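Side-chain contacts in extrinsic protein in photosystem II (Chaetoceros gracilis, PDB 4K7B), which is an extrinsic subunit of diatom photosystem II that probably binds the lumenal side of the complex and supports its oxygen-evolving activity: residues A[30-33]-A[34-37]; A[55-58]-A[59-63]; A[14-17]-A[18-21]. One frame throughout, in Å; residues are numbered along the deposited sequence. Where two conformers were deposited one is given.

Interaction 1: A[30-33]-A[34-37]; sequences GDFK and AIAE
The chain turns from Asp-31 straight into the short helix 32-37, whose backbone is joined by Ala-36 N to Phe-32 O at 2.9 Å, nearly linear at hydrogen (169°), and by Glu-37 N to Lys-33 O, also at 2.9 Å. On the approach to this helix Gly-30, with positive phi, completes a Schellman motif after helix 24-29, and Asp-31 is the centre of an inverse gamma turn. Asp-31 O takes a longer bond from Ala-34 N, 3.3 Å away and above the carbonyl plane. The Asp-31 carboxylate reaches forward to Ala-34, OD2 lying 3.7 Å from Ala-34 CB, a position that follows from CG standing anti to the backbone nitrogen (chi1 178°).

On the inner side, Phe-32 and Ile-35 pack together, Ile-35 CD1 sitting near the ring plane at its CD1 edge, while Gly-30 O lies 3.6 Å above one ring face, over the ring centre. Both side chains also reach Val-79 of helix 76-89 and Ile-71 of helix 54-73, which seats the turn against the helical bundle. On the solvent side Lys-33 runs extended as far as CE, then bends at chi4 (85°) into a salt bridge with Glu-37, one turn on. The bridge belongs to one of two lysine conformers and may not be held all the time; in it NZ meets Glu-37 OE2 at 2.8 Å, from above the carboxylate plane.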
ATOM      1  N   GLY A  30      -2.682  -9.598   9.473  1.00 16.38           N
ATOM      2  CA  GLY A  30      -1.342  -9.652  10.042  1.00 14.87           C
ATOM      3  C   GLY A  30      -0.339 -10.402   9.174  1.00 13.87           C
ATOM      4  O   GLY A  30       0.669 -10.919   9.672  1.00 16.13           O
ATOM      5  N   ASP A  31      -0.604 -10.446   7.872  1.00 13.72           N
ATOM      6  CA  ASP A  31       0.214 -11.195   6.919  1.00 13.45           C
ATOM      7  C   ASP A  31       1.336 -10.284   6.429  1.00 12.59           C
ATOM      8  O   ASP A  31       1.279  -9.747   5.325  1.00 15.38           O
ATOM      9  CB  ASP A  31      -0.692 -11.691   5.776  1.00 14.56           C
ATOM     10  CG  ASP A  31       0.043 -12.447   4.677  1.00 15.65           C
ATOM     11  OD1 ASP A  31       1.223 -12.807   4.849  1.00 16.55           O
ATOM     12  OD2 ASP A  31      -0.591 -12.687   3.622  1.00 16.26           O
ATOM     13  N   PHE A  32       2.360 -10.130   7.260  1.00 14.10           N
ATOM     14  CA  PHE A  32       3.395  -9.139   6.999  1.00 15.83           C
ATOM     15  C   PHE A  32       4.270  -9.516   5.803  1.00 15.04           C
ATOM     16  O   PHE A  32       4.790  -8.637   5.109  1.00 18.53           O
ATOM     17  CB  PHE A  32       4.259  -8.913   8.241  1.00 16.76           C
ATOM     18  CG  PHE A  32       3.478  -8.505   9.461  1.00 16.90           C
ATOM     19  CD1 PHE A  32       2.368  -7.697   9.354  1.00 18.62           C
ATOM     20  CD2 PHE A  32       3.867  -8.935  10.721  1.00 20.96           C
ATOM     21  CE1 PHE A  32       1.648  -7.323  10.482  1.00 20.45           C
ATOM     22  CE2 PHE A  32       3.153  -8.564  11.849  1.00 23.64           C
ATOM     23  CZ  PHE A  32       2.044  -7.758  11.728  1.00 21.02           C
ATOM     24  N   LYS A  33       4.427 -10.814   5.555  1.00 14.80           N
ATOM     25  CA  LYS A  33       5.181 -11.282   4.393  0.59 19.56           C
ATOM     26  C   LYS A  33       4.656 -10.679   3.085  1.00 19.08           C
ATOM     27  O   LYS A  33       5.429 -10.315   2.210  1.00 17.16           O
ATOM     28  CB  LYS A  33       5.145 -12.811   4.327  0.59 22.89           C
ATOM     29  CG  LYS A  33       5.768 -13.415   3.081  0.59 25.55           C
ATOM     30  CD  LYS A  33       5.554 -14.920   3.076  0.59 28.30           C
ATOM     31  CE  LYS A  33       5.448 -15.477   1.678  0.59 29.34           C
ATOM     32  NZ  LYS A  33       6.793 -15.752   1.096  0.59 33.45           N
ATOM     33  N   ALA A  34       3.338 -10.578   2.943  1.00 15.47           N
ATOM     34  CA  ALA A  34       2.764 -10.028   1.711  1.00 14.01           C
ATOM     35  C   ALA A  34       3.191  -8.562   1.506  1.00 13.84           C
ATOM     36  O   ALA A  34       3.495  -8.088   0.371  1.00 17.19           O
ATOM     37  CB  ALA A  34       1.243 -10.141   1.748  1.00 17.72           C
ATOM     38  N   ILE A  35       3.245  -7.856   2.632  1.00 13.57           N
ATOM     39  CA  ILE A  35       3.624  -6.456   2.606  1.00 12.66           C
ATOM     40  C   ILE A  35       5.092  -6.363   2.211  1.00 13.87           C
ATOM     41  O   ILE A  35       5.451  -5.586   1.329  1.00 15.10           O
ATOM     42  CB  ILE A  35       3.392  -5.773   3.958  1.00 11.88           C
ATOM     43  CG1 ILE A  35       1.950  -5.969   4.437  1.00 14.75           C
ATOM     44  CG2 ILE A  35       3.706  -4.293   3.858  1.00 14.84           C
ATOM     45  CD1 ILE A  35       1.703  -5.380   5.823  1.00 14.08           C
ATOM     46  N   ALA A  36       5.937  -7.167   2.842  1.00 13.70           N
ATOM     47  CA  ALA A  36       7.354  -7.169   2.489  1.00 14.67           C
ATOM     48  C   ALA A  36       7.583  -7.561   1.029  1.00 20.14           C
ATOM     49  O   ALA A  36       8.530  -7.101   0.389  1.00 17.46           O
ATOM     50  CB  ALA A  36       8.118  -8.096   3.415  1.00 15.31           C
ATOM     51  N   GLU A  37       6.717  -8.415   0.504  1.00 16.22           N
ATOM     52  CA  GLU A  37       6.816  -8.829  -0.877  1.00 18.52           C
ATOM     53  C   GLU A  37       6.424  -7.696  -1.805  1.00 21.71           C
ATOM     54  O   GLU A  37       6.772  -7.732  -2.986  1.00 27.54           O
ATOM     55  CB  GLU A  37       5.964 -10.078  -1.130  1.00 22.49           C
ATOM     56  CG  GLU A  37       6.572 -11.319  -0.510  1.00 28.41           C
ATOM     57  CD  GLU A  37       5.741 -12.563  -0.731  1.00 38.58           C
ATOM     58  OE1 GLU A  37       4.508 -12.441  -0.887  1.00 39.86           O
ATOM     59  OE2 GLU A  37       6.328 -13.664  -0.750  1.00 44.34           O
TER

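Interaction 2: A[55-58]-A[59-63]; sequences AKKN and AAIAQ
Backbone hydrogen bonds come first: Ala-59 N to Ala-55 O, Ala-60 N to Lys-56 O, Ile-61 N to Lys-57 O and Ala-62 N to Asn-58 O, four successive links of regular alpha helix. The third, 2.9 Å from Ile-61 N to Lys-57 O, opens to 163° at the hydrogen.

Apolar contact is carried by Lys-57 and Ile-61, one turn apart, whose side chains meet at an angle. The aliphatic base of the lysine does the touching, its CG 4.1 Å from Ile-61 CD1. Placed anti to the backbone nitrogen (chi1 -170°), Lys-57 then runs fully extended, carrying its ammonium outward, away from the isoleucine, to a weak hydrogen bond with Ser-47 OG. Ile-61 turns CG1 back over the preceding turn, where it rests 3.5 Å from Lys-57 O. The methyl of Ala-60 likewise lies against the backbone, 3.4 Å from Lys-56 O, and Ala-60 touches Tyr-50 and Asn-46, a close approach that its small side chain probably allows.

This is the opening half of helix 54-73, a long member of a helical bundle, consistent with membership of the PsbQ-like clan. Near its start Lys-56 N is bonded to Asn-53 OD1, and further along Ala-60 O accepts from Thr-64 OG1.

Water-mediated contact spans seven residues along one flank. Lys-56 bends at each of its first three torsions, which swings NZ out from the helix and slightly forward, to a water that also accepts a hydrogen bond from Gln-63 NE2. Both bonds are weak, at 3.4 Å from the water oxygen to Lys-56 NZ and to Gln-63 NE2. The other end of the glutamine amide is more firmly placed, with OE1 accepting from Asn-90 ND2.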
ATOM      1  N   ALA A  55       9.936  17.079  -0.975  1.00 15.76           N
ATOM      2  CA  ALA A  55       9.260  17.050   0.316  1.00 14.01           C
ATOM      3  C   ALA A  55       8.275  15.876   0.402  1.00 13.27           C
ATOM      4  O   ALA A  55       8.258  15.122   1.388  1.00 14.93           O
ATOM      5  CB  ALA A  55       8.563  18.384   0.579  1.00 15.99           C
ATOM      6  N   LYS A  56       7.464  15.712  -0.641  1.00 13.53           N
ATOM      7  CA  LYS A  56       6.492  14.623  -0.660  1.00 12.23           C
ATOM      8  C   LYS A  56       7.169  13.263  -0.721  1.00 14.55           C
ATOM      9  O   LYS A  56       6.739  12.315  -0.063  1.00 16.33           O
ATOM     10  CB  LYS A  56       5.501  14.799  -1.817  1.00 15.68           C
ATOM     11  CG  LYS A  56       4.411  15.802  -1.516  1.00 23.48           C
ATOM     12  CD  LYS A  56       3.420  15.277  -0.486  1.00 29.47           C
ATOM     13  CE  LYS A  56       2.240  14.558  -1.128  1.00 35.06           C
ATOM     14  NZ  LYS A  56       1.267  14.091  -0.106  1.00 30.82           N
ATOM     15  N   LYS A  57       8.234  13.161  -1.517  1.00 13.69           N
ATOM     16  CA  LYS A  57       8.984  11.915  -1.573  1.00 14.94           C
ATOM     17  C   LYS A  57       9.595  11.578  -0.213  1.00 13.98           C
ATOM     18  O   LYS A  57       9.475  10.452   0.252  1.00 13.69           O
ATOM     19  CB  LYS A  57      10.064  11.958  -2.651  1.00 15.24           C
ATOM     20  CG  LYS A  57      10.702  10.591  -2.894  1.00 16.61           C
ATOM     21  CD  LYS A  57      11.591  10.584  -4.108  1.00 17.96           C
ATOM     22  CE  LYS A  57      12.273   9.225  -4.277  1.00 20.18           C
ATOM     23  NZ  LYS A  57      13.218   9.228  -5.419  1.00 26.14           N
ATOM     24  N   ASN A  58      10.231  12.552   0.425  1.00 14.20           N
ATOM     25  CA  ASN A  58      10.842  12.291   1.728  0.57 12.36           C
ATOM     26  C   ASN A  58       9.782  11.847   2.741  1.00 18.08           C
ATOM     27  O   ASN A  58      10.038  10.924   3.547  1.00 15.49           O
ATOM     28  CB  ASN A  58      11.619  13.511   2.250  0.57 15.69           C
ATOM     29  CG  ASN A  58      13.050  13.597   1.699  0.57 20.55           C
ATOM     30  OD1 ASN A  58      13.610  12.622   1.199  0.57 22.60           O
ATOM     31  ND2 ASN A  58      13.650  14.774   1.811  0.57 20.16           N
ATOM     32  N   ALA A  59       8.604  12.471   2.687  1.00 15.10           N
ATOM     33  CA  ALA A  59       7.517  12.095   3.589  1.00 12.34           C
ATOM     34  C   ALA A  59       7.056  10.669   3.321  1.00 11.54           C
ATOM     35  O   ALA A  59       6.806   9.902   4.255  1.00 13.50           O
ATOM     36  CB  ALA A  59       6.349  13.055   3.450  1.00 17.09           C
ATOM     37  N   ALA A  60       6.954  10.325   2.045  1.00 11.32           N
ATOM     38  CA  ALA A  60       6.498   8.998   1.653  1.00 11.34           C
ATOM     39  C   ALA A  60       7.475   7.921   2.090  1.00 12.43           C
ATOM     40  O   ALA A  60       7.059   6.848   2.539  1.00 11.13           O
ATOM     41  CB  ALA A  60       6.254   8.943   0.140  1.00 12.98           C
ATOM     42  N   ILE A  61       8.770   8.209   1.957  1.00 11.84           N
ATOM     43  CA  ILE A  61       9.804   7.290   2.407  1.00 12.91           C
ATOM     44  C   ILE A  61       9.719   7.128   3.922  1.00 13.26           C
ATOM     45  O   ILE A  61       9.769   6.008   4.431  1.00 13.37           O
ATOM     46  CB  ILE A  61      11.202   7.778   1.967  1.00 10.97           C
ATOM     47  CG1 ILE A  61      11.382   7.578   0.462  1.00 16.59           C
ATOM     48  CG2 ILE A  61      12.311   7.058   2.745  1.00 13.15           C
ATOM     49  CD1 ILE A  61      12.614   8.256  -0.115  1.00 20.09           C
ATOM     50  N   ALA A  62       9.551   8.235   4.649  1.00 13.64           N
ATOM     51  CA  ALA A  62       9.386   8.125   6.100  1.00 13.03           C
ATOM     52  C   ALA A  62       8.168   7.276   6.517  1.00 13.91           C
ATOM     53  O   ALA A  62       8.261   6.463   7.451  1.00 15.70           O
ATOM     54  CB  ALA A  62       9.347   9.511   6.755  1.00 16.20           C
ATOM     55  N   GLN A  63       7.047   7.454   5.823  1.00 14.35           N
ATOM     56  CA  GLN A  63       5.824   6.704   6.133  1.00 11.21           C
ATOM     57  C   GLN A  63       5.996   5.220   5.809  1.00 11.94           C
ATOM     58  O   GLN A  63       5.481   4.324   6.514  1.00 13.57           O
ATOM     59  CB  GLN A  63       4.640   7.309   5.366  1.00 12.10           C
ATOM     60  CG  GLN A  63       4.297   8.721   5.841  1.00 15.83           C
ATOM     61  CD  GLN A  63       3.627   9.571   4.776  1.00 17.20           C
ATOM     62  OE1 GLN A  63       3.331   9.105   3.676  1.00 17.58           O
ATOM     63  NE2 GLN A  63       3.396  10.839   5.100  1.00 18.74           N
TER
HETATM   64  O   HOH W   1       2.864  13.284   2.801  1.00 25.53           O

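Interaction 3: A[14-17]-A[18-21]; sequences GLYG and DRIA. With SO4 (sulfate ion), chain C.
Arg-19, beside Tyr-16 on one flank of helix 6-21, clasps a sulfate with two of its nitrogens: NH2 reaches SO4 O4 at 2.8 Å and 161°, and NH1 reaches SO4 O1 at 2.9 Å. The ion, probably from the crystallisation liquor, is also held by Asn-40 ND2, while Arg-19 NE forms a salt bridge with Glu-38 OE2.

Tyr-16 and Arg-19 run side by side in the same direction. Arg-19 NH1 comes in the plane of the tyrosine ring, at its edge, 3.7 Å from CE1, with ring and guanidinium planes 59° apart; a bend at chi3 (52°) lays the guanidinium alongside the tyrosine, NH1 toward its edge. A leucine at Arg-19 would probably leave the Glu-38 carboxylate without its charged mate and strip the Tyr-16 edge of its polar neighbour.

One turn away, Gly-14 O accepts from Asp-18 N at 2.9 Å, yet the Asp-18 carboxylate crowds the same oxygen, OD2 lying 3.2 Å from Gly-14 O, two acceptors side by side, which probably disfavours the pair electrostatically.

Within the helical bundle, Tyr-16 and Ile-20 pack on Phe-45 of helix 39-49, while on helix 76-89 Ile-20 touches Tyr-86 and Ala-21 touches Met-87.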
ATOM      1  N   GLY A  14      -1.115   4.742 -10.395  1.00 11.36           N
ATOM      2  CA  GLY A  14      -2.099   3.720 -10.680  1.00 11.19           C
ATOM      3  C   GLY A  14      -1.599   2.329 -10.337  1.00 14.29           C
ATOM      4  O   GLY A  14      -2.170   1.642  -9.489  1.00 13.15           O
ATOM      5  N   LEU A  15      -0.521   1.907 -10.991  1.00 12.14           N
ATOM      6  CA  LEU A  15      -0.068   0.526 -10.851  1.00 11.15           C
ATOM      7  C   LEU A  15       0.449   0.234  -9.437  1.00 12.88           C
ATOM      8  O   LEU A  15       0.014  -0.744  -8.782  1.00 12.04           O
ATOM      9  CB  LEU A  15       0.999   0.207 -11.894  1.00 10.84           C
ATOM     10  CG  LEU A  15       0.511   0.195 -13.344  1.00 13.56           C
ATOM     11  CD1 LEU A  15       1.695   0.042 -14.288  1.00 17.08           C
ATOM     12  CD2 LEU A  15      -0.503  -0.930 -13.538  1.00 16.64           C
ATOM     13  N   TYR A  16       1.328   1.103  -8.938  1.00 11.39           N
ATOM     14  CA  TYR A  16       1.945   0.805  -7.645  1.00  9.33           C
ATOM     15  C   TYR A  16       0.991   1.165  -6.511  1.00  9.25           C
ATOM     16  O   TYR A  16       0.923   0.450  -5.503  1.00 11.31           O
ATOM     17  CB  TYR A  16       3.309   1.489  -7.506  1.00  8.48           C
ATOM     18  CG  TYR A  16       4.242   1.019  -8.588  1.00  9.09           C
ATOM     19  CD1 TYR A  16       4.561  -0.335  -8.704  1.00 10.35           C
ATOM     20  CD2 TYR A  16       4.771   1.904  -9.522  1.00 10.18           C
ATOM     21  CE1 TYR A  16       5.383  -0.788  -9.711  1.00 13.22           C
ATOM     22  CE2 TYR A  16       5.593   1.458 -10.535  1.00 10.93           C
ATOM     23  CZ  TYR A  16       5.897   0.114 -10.619  1.00 12.97           C
ATOM     24  OH  TYR A  16       6.716  -0.342 -11.615  1.00 15.43           O
ATOM     25  N   GLY A  17       0.235   2.252  -6.678  1.00  9.96           N
ATOM     26  CA  GLY A  17      -0.776   2.567  -5.698  1.00 11.62           C
ATOM     27  C   GLY A  17      -1.769   1.426  -5.568  1.00 12.50           C
ATOM     28  O   GLY A  17      -2.181   1.103  -4.454  1.00 11.59           O
ATOM     29  N   ASP A  18      -2.156   0.818  -6.692  1.00 10.96           N
ATOM     30  CA  ASP A  18      -3.105  -0.297  -6.622  1.00 11.47           C
ATOM     31  C   ASP A  18      -2.476  -1.519  -5.946  1.00 11.49           C
ATOM     32  O   ASP A  18      -3.154  -2.209  -5.165  1.00 11.38           O
ATOM     33  CB  ASP A  18      -3.667  -0.671  -7.995  1.00 10.26           C
ATOM     34  CG  ASP A  18      -4.634   0.365  -8.539  1.00 13.32           C
ATOM     35  OD1 ASP A  18      -5.006   1.316  -7.806  1.00 15.44           O
ATOM     36  OD2 ASP A  18      -5.027   0.217  -9.716  1.00 15.89           O
ATOM     37  N   ARG A  19      -1.198  -1.783  -6.228  1.00 10.31           N
ATOM     38  CA  ARG A  19      -0.518  -2.873  -5.509  1.00 10.54           C
ATOM     39  C   ARG A  19      -0.535  -2.638  -3.998  1.00 12.17           C
ATOM     40  O   ARG A  19      -0.733  -3.571  -3.200  1.00 12.05           O
ATOM     41  CB  ARG A  19       0.914  -3.070  -6.019  1.00 11.10           C
ATOM     42  CG  ARG A  19       0.971  -3.723  -7.391  1.00 12.00           C
ATOM     43  CD  ARG A  19       2.382  -3.823  -7.977  1.00 11.45           C
ATOM     44  NE  ARG A  19       3.344  -4.452  -7.063  1.00 18.50           N
ATOM     45  CZ  ARG A  19       4.635  -4.644  -7.344  1.00 19.77           C
ATOM     46  NH1 ARG A  19       5.126  -4.264  -8.520  1.00 20.31           N
ATOM     47  NH2 ARG A  19       5.451  -5.212  -6.450  1.00 16.98           N
ATOM     48  N   ILE A  20      -0.339  -1.388  -3.597  1.00  9.76           N
ATOM     49  CA  ILE A  20      -0.350  -1.061  -2.177  1.00 12.18           C
ATOM     50  C   ILE A  20      -1.760  -1.172  -1.571  1.00 10.91           C
ATOM     51  O   ILE A  20      -1.932  -1.731  -0.490  1.00 12.03           O
ATOM     52  CB  ILE A  20       0.282   0.330  -1.937  1.00 11.08           C
ATOM     53  CG1 ILE A  20       1.765   0.275  -2.322  1.00 11.08           C
ATOM     54  CG2 ILE A  20       0.069   0.787  -0.509  1.00 13.29           C
ATOM     55  CD1 ILE A  20       2.387   1.646  -2.544  1.00 13.50           C
ATOM     56  N   ALA A  21      -2.766  -0.691  -2.283  1.00 10.00           N
ATOM     57  CA  ALA A  21      -4.130  -0.772  -1.787  1.00 10.37           C
ATOM     58  C   ALA A  21      -4.582  -2.220  -1.650  1.00 10.39           C
ATOM     59  O   ALA A  21      -5.366  -2.546  -0.756  1.00 13.66           O
ATOM     60  CB  ALA A  21      -5.071  -0.009  -2.719  1.00 12.13           C
TER
HETATM   61  S   SO4 C 202       8.263  -6.451  -8.636  1.00 36.94           S
HETATM   62  O1  SO4 C 202       7.442  -5.628  -9.532  1.00 29.96           O
HETATM   63  O2  SO4 C 202       7.982  -7.868  -8.865  1.00 39.24           O
HETATM   64  O3  SO4 C 202       9.674  -6.176  -8.921  1.00 40.72           O
HETATM   65  O4  SO4 C 202       7.978  -6.142  -7.231  1.00 27.70           O

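How the interactions relate
All three contacts are local, so none closes a long loop; they follow one another along the chain without nesting or crossing. Interaction 3 comes first, on the last two turns of helix 6-21. Interaction 1 follows, spanning the turn out of helix 24-29 and helix 32-37, and interaction 2 lies near the start of helix 54-73. The segments of interactions 3 and 1 approach to about 4 Å between nearest atoms without touching, while interaction 2 stays about 9 Å from either. Their common neighbour is helix 76-89, against which side chains of each contact pack, and helix 39-49 links interactions 2 and 3 across the bundle.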